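PDB 7CUI: protection of telomeres protein 1, which binds single-stranded telomeric DNA, protects the 3'-end overhang of telomeres and regulates telomerase and telomere length. Local coordinates for residues 47-59 and 156-170. Residues are numbered along the deposited sequence; the frame is centred on the assembly and turned at random.
Sequences KPRKHRLRVQVVD and AEDVETPWFDIYVKE
H51, L53 and V55 pair with V168, I166 and F164 as antiparallel hydrogen-bonded pairs, and the strands 49-59 and 163-170 run at 142° to each other. On the face of L53 and I166, L53 CD1 meets V168 CG2 at 3.7 Å. V55 CG1 makes a CH-pi contact over one face of the F164 ring, and V57 CG2 touches the same ring at its edge. I34 and I37 of helix 34-38 cover L53. At one end of this face, H51 NE2 gives a straight hydrogen bond of 2.8 Å to E170 OE1, in the plane of its ring. The same oxygen forms a salt bridge with R49, which may favour a charged carboxylate. On the other face, D165 sits between R52 and R54. Both salt bridges are purely electrostatic, with the D165 oxygens well out of the guanidinium planes. Q56 CG lies over the W163 ring, 4.2 Å from the centroid of its five-membered ring. The extended Q56 chain carries NE2 to T161 O at 2.9 Å, and T161 OG1 donates to V57 O. The long, curved strand 49-73, paired with 163-171 in a curled mixed sheet, is consistent with an OB-fold barrel in this C-terminal part of Pot1.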
ATOM      1  N   LYS A  47      -9.318  -6.369 -17.826  1.00 89.21           N
ATOM      2  CA  LYS A  47     -10.321  -6.779 -16.854  1.00 87.90           C
ATOM      3  C   LYS A  47      -9.655  -6.814 -15.477  1.00 85.00           C
ATOM      4  O   LYS A  47      -8.443  -6.622 -15.388  1.00 86.41           O
ATOM      5  CB  LYS A  47     -10.888  -8.151 -17.234  1.00 83.30           C
ATOM      6  CG  LYS A  47      -9.959  -9.335 -16.999  1.00 84.74           C
ATOM      7  CD  LYS A  47     -10.686 -10.602 -16.602  1.00 87.53           C
ATOM      8  CE  LYS A  47      -9.745 -11.731 -16.238  1.00 89.47           C
ATOM      9  NZ  LYS A  47     -10.473 -12.926 -15.748  1.00 93.11           N
ATOM     10  N   PRO A  48     -10.389  -7.056 -14.362  1.00 82.45           N
ATOM     11  CA  PRO A  48      -9.755  -7.150 -13.046  1.00 74.87           C
ATOM     12  C   PRO A  48      -8.900  -8.411 -12.905  1.00 73.95           C
ATOM     13  O   PRO A  48      -9.306  -9.495 -13.322  1.00 73.98           O
ATOM     14  CB  PRO A  48     -10.931  -7.153 -12.060  1.00 72.80           C
ATOM     15  CG  PRO A  48     -12.093  -7.687 -12.866  1.00 77.30           C
ATOM     16  CD  PRO A  48     -11.850  -7.227 -14.291  1.00 81.92           C
ATOM     17  N   ARG A  49      -7.703  -8.233 -12.331  1.00 70.62           N
ATOM     18  CA  ARG A  49      -6.726  -9.296 -12.153  1.00 70.65           C
ATOM     19  C   ARG A  49      -6.344  -9.390 -10.675  1.00 64.56           C
ATOM     20  O   ARG A  49      -6.616  -8.479  -9.899  1.00 64.77           O
ATOM     21  CB  ARG A  49      -5.489  -9.043 -13.024  1.00 69.68           C
ATOM     22  CG  ARG A  49      -5.750  -9.070 -14.524  1.00 74.14           C
ATOM     23  CD  ARG A  49      -4.478  -9.200 -15.341  1.00 80.25           C
ATOM     24  NE  ARG A  49      -3.716  -7.962 -15.475  1.00 83.23           N
ATOM     25  CZ  ARG A  49      -2.460  -7.880 -15.912  1.00 83.26           C
ATOM     26  NH1 ARG A  49      -1.796  -8.973 -16.252  1.00 83.02           N
ATOM     27  NH2 ARG A  49      -1.869  -6.700 -15.997  1.00 73.49           N
ATOM     28  N   LYS A  50      -5.695 -10.496 -10.302  1.00 62.21           N
ATOM     29  CA  LYS A  50      -5.348 -10.793  -8.921  1.00 58.88           C
ATOM     30  C   LYS A  50      -3.969 -11.451  -8.921  1.00 59.48           C
ATOM     31  O   LYS A  50      -3.828 -12.580  -9.385  1.00 60.70           O
ATOM     32  CB  LYS A  50      -6.412 -11.742  -8.356  1.00 58.11           C
ATOM     33  CG  LYS A  50      -6.952 -11.449  -6.963  1.00 58.86           C
ATOM     34  CD  LYS A  50      -8.321 -12.081  -6.749  1.00 62.12           C
ATOM     35  CE  LYS A  50      -9.006 -11.696  -5.453  1.00 67.36           C
ATOM     36  NZ  LYS A  50      -8.940 -12.780  -4.443  1.00 76.88           N
ATOM     37  N   HIS A  51      -2.950 -10.731  -8.427  1.00 56.55           N
ATOM     38  CA  HIS A  51      -1.562 -11.173  -8.527  1.00 58.62           C
ATOM     39  C   HIS A  51      -0.934 -11.370  -7.148  1.00 53.70           C
ATOM     40  O   HIS A  51      -1.464 -10.916  -6.137  1.00 52.93           O
ATOM     41  CB  HIS A  51      -0.697 -10.175  -9.314  1.00 58.86           C
ATOM     42  CG  HIS A  51      -1.323  -9.613 -10.546  1.00 64.28           C
ATOM     43  ND1 HIS A  51      -1.272 -10.257 -11.769  1.00 63.03           N
ATOM     44  CD2 HIS A  51      -1.984  -8.454 -10.753  1.00 64.43           C
ATOM     45  CE1 HIS A  51      -1.885  -9.523 -12.673  1.00 65.30           C
ATOM     46  NE2 HIS A  51      -2.331  -8.412 -12.075  1.00 67.53           N
ATOM     47  N   ARG A  52       0.236 -12.019  -7.140  1.00 51.15           N
ATOM     48  CA  ARG A  52       1.020 -12.275  -5.942  1.00 48.73           C
ATOM     49  C   ARG A  52       2.462 -11.864  -6.214  1.00 46.76           C
ATOM     50  O   ARG A  52       3.018 -12.214  -7.250  1.00 45.46           O
ATOM     51  CB  ARG A  52       0.986 -13.770  -5.620  1.00 52.23           C
ATOM     52  CG  ARG A  52       1.500 -14.134  -4.236  1.00 55.12           C
ATOM     53  CD  ARG A  52       1.240 -15.604  -3.975  1.00 61.56           C
ATOM     54  NE  ARG A  52       2.471 -16.358  -3.812  1.00 70.17           N
ATOM     55  CZ  ARG A  52       2.951 -16.745  -2.638  1.00 73.73           C
ATOM     56  NH1 ARG A  52       2.295 -16.455  -1.527  1.00 78.27           N
ATOM     57  NH2 ARG A  52       4.084 -17.422  -2.580  1.00 78.90           N
ATOM     58  N   LEU A  53       3.065 -11.121  -5.280  1.00 41.43           N
ATOM     59  CA  LEU A  53       4.404 -10.593  -5.495  1.00 44.66           C
ATOM     60  C   LEU A  53       5.263 -10.794  -4.250  1.00 43.02           C
ATOM     61  O   LEU A  53       4.752 -10.786  -3.136  1.00 43.88           O
ATOM     62  CB  LEU A  53       4.320  -9.102  -5.834  1.00 44.51           C
ATOM     63  CG  LEU A  53       3.349  -8.719  -6.945  1.00 47.54           C
ATOM     64  CD1 LEU A  53       2.071  -8.174  -6.348  1.00 49.81           C
ATOM     65  CD2 LEU A  53       3.970  -7.676  -7.851  1.00 51.46           C
ATOM     66  N   ARG A  54       6.571 -10.977  -4.466  1.00 41.94           N
ATOM     67  CA  ARG A  54       7.557 -10.952  -3.400  1.00 42.86           C
ATOM     68  C   ARG A  54       8.303  -9.628  -3.507  1.00 42.01           C
ATOM     69  O   ARG A  54       8.955  -9.362  -4.520  1.00 41.60           O
ATOM     70  CB  ARG A  54       8.508 -12.148  -3.492  1.00 43.82           C
ATOM     71  CG  ARG A  54       9.325 -12.372  -2.228  1.00 48.16           C
ATOM     72  CD  ARG A  54      10.137 -13.648  -2.233  1.00 54.55           C
ATOM     73  NE  ARG A  54       9.331 -14.812  -2.578  1.00 63.84           N
ATOM     74  CZ  ARG A  54       9.079 -15.834  -1.769  1.00 66.85           C
ATOM     75  NH1 ARG A  54       9.578 -15.854  -0.545  1.00 73.15           N
ATOM     76  NH2 ARG A  54       8.333 -16.838  -2.192  1.00 70.07           N
ATOM     77  N   VAL A  55       8.207  -8.811  -2.450  1.00 37.08           N
ATOM     78  CA  VAL A  55       8.339  -7.377  -2.635  1.00 35.56           C
ATOM     79  C   VAL A  55       9.053  -6.722  -1.451  1.00 33.65           C
ATOM     80  O   VAL A  55       9.199  -7.313  -0.381  1.00 34.92           O
ATOM     81  CB  VAL A  55       6.951  -6.770  -2.932  1.00 35.39           C
ATOM     82  CG1 VAL A  55       6.326  -6.045  -1.748  1.00 32.26           C
ATOM     83  CG2 VAL A  55       6.960  -5.916  -4.186  1.00 37.56           C
ATOM     84  N   GLN A  56       9.499  -5.482  -1.684  1.00 32.56           N
ATOM     85  CA  GLN A  56      10.199  -4.635  -0.733  1.00 30.30           C
ATOM     86  C   GLN A  56       9.559  -3.252  -0.819  1.00 29.88           C
ATOM     87  O   GLN A  56       9.237  -2.798  -1.914  1.00 29.88           O
ATOM     88  CB  GLN A  56      11.638  -4.487  -1.217  1.00 31.17           C
ATOM     89  CG  GLN A  56      12.699  -4.671  -0.150  1.00 31.01           C
ATOM     90  CD  GLN A  56      14.089  -4.502  -0.717  1.00 32.33           C
ATOM     91  OE1 GLN A  56      14.282  -4.331  -1.923  1.00 32.31           O
ATOM     92  NE2 GLN A  56      15.077  -4.543   0.163  1.00 31.64           N
ATOM     93  N   VAL A  57       9.370  -2.579   0.325  1.00 28.02           N
ATOM     94  CA  VAL A  57       8.815  -1.234   0.292  1.00 25.26           C
ATOM     95  C   VAL A  57       9.945  -0.242   0.043  1.00 25.51           C
ATOM     96  O   VAL A  57      10.982  -0.292   0.706  1.00 26.57           O
ATOM     97  CB  VAL A  57       8.027  -0.858   1.560  1.00 23.69           C
ATOM     98  CG1 VAL A  57       7.430   0.539   1.438  1.00 22.51           C
ATOM     99  CG2 VAL A  57       6.937  -1.867   1.886  1.00 23.39           C
ATOM    100  N   VAL A  58       9.696   0.687  -0.885  1.00 25.21           N
ATOM    101  CA  VAL A  58      10.728   1.571  -1.394  1.00 27.28           C
ATOM    102  C   VAL A  58      10.331   3.032  -1.175  1.00 25.98           C
ATOM    103  O   VAL A  58      11.189   3.913  -1.166  1.00 26.83           O
ATOM    104  CB  VAL A  58      11.034   1.212  -2.863  1.00 29.71           C
ATOM    105  CG1 VAL A  58      11.340   2.429  -3.746  1.00 34.91           C
ATOM    106  CG2 VAL A  58      12.142   0.166  -2.944  1.00 30.23           C
ATOM    107  N   ASP A  59       9.029   3.276  -0.978  1.00 25.38           N
ATOM    108  CA  ASP A  59       8.484   4.606  -0.748  1.00 25.06           C
ATOM    109  C   ASP A  59       7.044   4.453  -0.255  1.00 24.03           C
ATOM    110  O   ASP A  59       6.492   3.354  -0.311  1.00 24.36           O
ATOM    111  CB  ASP A  59       8.578   5.469  -2.014  1.00 27.04           C
ATOM    112  CG  ASP A  59       8.521   6.968  -1.763  1.00 28.90           C
ATOM    113  OD1 ASP A  59       8.176   7.363  -0.641  1.00 29.84           O
ATOM    114  OD2 ASP A  59       8.829   7.730  -2.695  1.00 31.49           O
ATOM    115  N   ALA A 156      15.285   5.191   0.035  1.00 34.13           N
ATOM    116  CA  ALA A 156      15.227   3.787  -0.356  1.00 36.42           C
ATOM    117  C   ALA A 156      16.620   3.161  -0.435  1.00 37.01           C
ATOM    118  O   ALA A 156      16.783   1.982  -0.132  1.00 40.01           O
ATOM    119  CB  ALA A 156      14.498   3.630  -1.670  1.00 36.64           C
ATOM    120  N   GLU A 157      17.621   3.945  -0.851  1.00 37.12           N
ATOM    121  CA  GLU A 157      18.941   3.388  -1.095  1.00 39.14           C
ATOM    122  C   GLU A 157      19.822   3.511   0.148  1.00 39.18           C
ATOM    123  O   GLU A 157      20.904   2.930   0.204  1.00 40.55           O
ATOM    124  CB  GLU A 157      19.541   3.971  -2.373  1.00 43.88           C
ATOM    125  CG  GLU A 157      19.976   5.418  -2.242  1.00 48.94           C
ATOM    126  CD  GLU A 157      20.124   6.145  -3.568  1.00 54.26           C
ATOM    127  OE1 GLU A 157      19.497   5.705  -4.561  1.00 56.14           O
ATOM    128  OE2 GLU A 157      20.862   7.154  -3.607  1.00 60.35           O
ATOM    129  N   ASP A 158      19.338   4.247   1.153  1.00 36.66           N
ATOM    130  CA  ASP A 158      20.034   4.386   2.420  1.00 36.62           C
ATOM    131  C   ASP A 158      19.930   3.101   3.238  1.00 34.05           C
ATOM    132  O   ASP A 158      20.845   2.787   3.999  1.00 35.82           O
ATOM    133  CB  ASP A 158      19.435   5.504   3.278  1.00 35.80           C
ATOM    134  CG  ASP A 158      19.757   6.924   2.840  1.00 37.78           C
ATOM    135  OD1 ASP A 158      20.516   7.092   1.865  1.00 40.02           O
ATOM    136  OD2 ASP A 158      19.240   7.859   3.494  1.00 38.15           O
ATOM    137  N   VAL A 159      18.811   2.376   3.090  1.00 31.76           N
ATOM    138  CA  VAL A 159      18.445   1.331   4.035  1.00 32.58           C
ATOM    139  C   VAL A 159      18.004   0.063   3.307  1.00 32.09           C
ATOM    140  O   VAL A 159      17.564   0.109   2.158  1.00 34.81           O
ATOM    141  CB  VAL A 159      17.340   1.809   4.997  1.00 31.66           C
ATOM    142  CG1 VAL A 159      17.836   2.909   5.925  1.00 35.03           C
ATOM    143  CG2 VAL A 159      16.081   2.244   4.260  1.00 29.52           C
ATOM    144  N   GLU A 160      18.114  -1.063   4.020  1.00 31.88           N
ATOM    145  CA  GLU A 160      17.541  -2.327   3.600  1.00 30.51           C
ATOM    146  C   GLU A 160      16.181  -2.490   4.262  1.00 29.47           C
ATOM    147  O   GLU A 160      16.089  -2.546   5.486  1.00 30.73           O
ATOM    148  CB  GLU A 160      18.419  -3.482   4.065  1.00 30.68           C
ATOM    149  CG  GLU A 160      19.478  -3.855   3.067  1.00 31.70           C
ATOM    150  CD  GLU A 160      20.332  -5.022   3.513  1.00 34.04           C
ATOM    151  OE1 GLU A 160      21.172  -5.469   2.708  1.00 34.21           O
ATOM    152  OE2 GLU A 160      20.154  -5.471   4.662  1.00 33.14           O
ATOM    153  N   THR A 161      15.141  -2.589   3.435  1.00 27.82           N
ATOM    154  CA  THR A 161      13.789  -2.815   3.908  1.00 28.06           C
ATOM    155  C   THR A 161      13.451  -4.295   3.727  1.00 28.42           C
ATOM    156  O   THR A 161      13.929  -4.924   2.784  1.00 30.68           O
ATOM    157  CB  THR A 161      12.835  -1.845   3.204  1.00 27.58           C
ATOM    158  OG1 THR A 161      12.931  -2.091   1.799  1.00 28.70           O
ATOM    159  CG2 THR A 161      13.172  -0.395   3.487  1.00 27.28           C
ATOM    160  N   PRO A 162      12.652  -4.914   4.633  1.00 27.79           N
ATOM    161  CA  PRO A 162      12.382  -6.350   4.559  1.00 28.22           C
ATOM    162  C   PRO A 162      11.587  -6.793   3.334  1.00 29.72           C
ATOM    163  O   PRO A 162      10.939  -5.978   2.681  1.00 30.60           O
ATOM    164  CB  PRO A 162      11.612  -6.665   5.852  1.00 27.20           C
ATOM    165  CG  PRO A 162      11.070  -5.335   6.327  1.00 26.43           C
ATOM    166  CD  PRO A 162      12.018  -4.279   5.802  1.00 26.51           C
ATOM    167  N   TRP A 163      11.668  -8.100   3.043  1.00 32.20           N
ATOM    168  CA  TRP A 163      10.971  -8.762   1.952  1.00 32.81           C
ATOM    169  C   TRP A 163       9.740  -9.480   2.490  1.00 33.23           C
ATOM    170  O   TRP A 163       9.799 -10.089   3.559  1.00 34.92           O
ATOM    171  CB  TRP A 163      11.894  -9.780   1.273  1.00 32.95           C
ATOM    172  CG  TRP A 163      12.955  -9.164   0.422  1.00 32.24           C
ATOM    173  CD1 TRP A 163      14.221  -8.837   0.806  1.00 32.31           C
ATOM    174  CD2 TRP A 163      12.839  -8.787  -0.962  1.00 32.77           C
ATOM    175  NE1 TRP A 163      14.907  -8.292  -0.244  1.00 33.36           N
ATOM    176  CE2 TRP A 163      14.088  -8.248  -1.342  1.00 33.72           C
ATOM    177  CE3 TRP A 163      11.815  -8.857  -1.918  1.00 31.05           C
ATOM    178  CZ2 TRP A 163      14.330  -7.782  -2.635  1.00 34.16           C
ATOM    179  CZ3 TRP A 163      12.056  -8.393  -3.194  1.00 30.24           C
ATOM    180  CH2 TRP A 163      13.299  -7.864  -3.547  1.00 32.20           C
ATOM    181  N   PHE A 164       8.645  -9.430   1.718  1.00 32.13           N
ATOM    182  CA  PHE A 164       7.408 -10.103   2.086  1.00 33.80           C
ATOM    183  C   PHE A 164       6.573 -10.359   0.835  1.00 35.22           C
ATOM    184  O   PHE A 164       6.751  -9.690  -0.184  1.00 35.30           O
ATOM    185  CB  PHE A 164       6.638  -9.311   3.150  1.00 32.95           C
ATOM    186  CG  PHE A 164       6.239  -7.912   2.745  1.00 32.57           C
ATOM    187  CD1 PHE A 164       7.104  -6.841   2.933  1.00 31.03           C
ATOM    188  CD2 PHE A 164       5.003  -7.664   2.161  1.00 32.92           C
ATOM    189  CE1 PHE A 164       6.747  -5.557   2.547  1.00 31.26           C
ATOM    190  CE2 PHE A 164       4.642  -6.376   1.783  1.00 33.45           C
ATOM    191  CZ  PHE A 164       5.512  -5.324   1.980  1.00 32.61           C
ATOM    192  N   ASP A 165       5.681 -11.353   0.929  1.00 39.08           N
ATOM    193  CA  ASP A 165       4.732 -11.629  -0.137  1.00 42.22           C
ATOM    194  C   ASP A 165       3.528 -10.711   0.042  1.00 41.27           C
ATOM    195  O   ASP A 165       3.121 -10.435   1.168  1.00 44.64           O
ATOM    196  CB  ASP A 165       4.347 -13.110  -0.185  1.00 46.51           C
ATOM    197  CG  ASP A 165       5.455 -14.013  -0.703  1.00 51.34           C
ATOM    198  OD1 ASP A 165       6.283 -13.530  -1.497  1.00 51.52           O
ATOM    199  OD2 ASP A 165       5.480 -15.196  -0.305  1.00 58.14           O
ATOM    200  N   ILE A 166       2.979 -10.232  -1.080  1.00 42.07           N
ATOM    201  CA  ILE A 166       1.863  -9.297  -1.086  1.00 41.76           C
ATOM    202  C   ILE A 166       0.867  -9.743  -2.155  1.00 40.52           C
ATOM    203  O   ILE A 166       1.274 -10.160  -3.236  1.00 39.34           O
ATOM    204  CB  ILE A 166       2.376  -7.858  -1.335  1.00 40.23           C
ATOM    205  CG1 ILE A 166       1.287  -6.794  -1.178  1.00 41.09           C
ATOM    206  CG2 ILE A 166       3.052  -7.745  -2.692  1.00 41.36           C
ATOM    207  CD1 ILE A 166       0.646  -6.775   0.183  1.00 45.59           C
ATOM    208  N   TYR A 167      -0.432  -9.675  -1.832  1.00 41.11           N
ATOM    209  CA  TYR A 167      -1.469  -9.872  -2.835  1.00 42.61           C
ATOM    210  C   TYR A 167      -2.003  -8.512  -3.264  1.00 43.05           C
ATOM    211  O   TYR A 167      -2.244  -7.650  -2.423  1.00 45.57           O
ATOM    212  CB  TYR A 167      -2.656 -10.665  -2.287  1.00 44.37           C
ATOM    213  CG  TYR A 167      -2.362 -12.024  -1.707  1.00 46.88           C
ATOM    214  CD1 TYR A 167      -1.238 -12.746  -2.069  1.00 48.80           C
ATOM    215  CD2 TYR A 167      -3.248 -12.611  -0.817  1.00 50.18           C
ATOM    216  CE1 TYR A 167      -0.984 -14.002  -1.539  1.00 52.03           C
ATOM    217  CE2 TYR A 167      -3.013 -13.866  -0.280  1.00 52.70           C
ATOM    218  CZ  TYR A 167      -1.876 -14.565  -0.643  1.00 51.72           C
ATOM    219  OH  TYR A 167      -1.640 -15.800  -0.112  1.00 53.84           O
ATOM    220  N   VAL A 168      -2.199  -8.333  -4.574  1.00 43.19           N
ATOM    221  CA  VAL A 168      -2.774  -7.101  -5.090  1.00 41.40           C
ATOM    222  C   VAL A 168      -3.960  -7.440  -5.984  1.00 44.04           C
ATOM    223  O   VAL A 168      -3.927  -8.424  -6.720  1.00 44.37           O
ATOM    224  CB  VAL A 168      -1.742  -6.222  -5.829  1.00 39.17           C
ATOM    225  CG1 VAL A 168      -0.570  -5.844  -4.936  1.00 35.97           C
ATOM    226  CG2 VAL A 168      -1.259  -6.845  -7.133  1.00 38.70           C
ATOM    227  N   LYS A 169      -5.011  -6.618  -5.890  1.00 44.54           N
ATOM    228  CA  LYS A 169      -6.122  -6.684  -6.821  1.00 46.27           C
ATOM    229  C   LYS A 169      -6.051  -5.484  -7.763  1.00 45.86           C
ATOM    230  O   LYS A 169      -6.009  -4.340  -7.320  1.00 47.44           O
ATOM    231  CB  LYS A 169      -7.465  -6.833  -6.095  1.00 47.45           C
ATOM    232  CG  LYS A 169      -7.734  -5.871  -4.946  1.00 46.56           C
ATOM    233  CD  LYS A 169      -8.912  -6.301  -4.099  1.00 48.03           C
ATOM    234  CE  LYS A 169      -8.976  -5.576  -2.772  1.00 49.63           C
ATOM    235  NZ  LYS A 169     -10.068  -6.091  -1.912  1.00 56.18           N
ATOM    236  N   GLU A 170      -6.005  -5.784  -9.063  1.00 47.25           N
ATOM    237  CA  GLU A 170      -5.901  -4.797 -10.124  1.00 50.55           C
ATOM    238  C   GLU A 170      -7.309  -4.450 -10.594  1.00 50.14           C
ATOM    239  O   GLU A 170      -8.141  -5.340 -10.754  1.00 53.07           O
ATOM    240  CB  GLU A 170      -5.090  -5.399 -11.272  1.00 54.37           C
ATOM    241  CG  GLU A 170      -4.683  -4.409 -12.349  1.00 59.74           C
ATOM    242  CD  GLU A 170      -3.705  -5.003 -13.350  1.00 64.73           C
ATOM    243  OE1 GLU A 170      -3.542  -6.236 -13.354  1.00 65.89           O
ATOM    244  OE2 GLU A 170      -3.101  -4.233 -14.116  1.00 73.43           O
TER
HETATM  245  O   HOH W   1      12.842   6.153  -0.961  1.00 39.45           O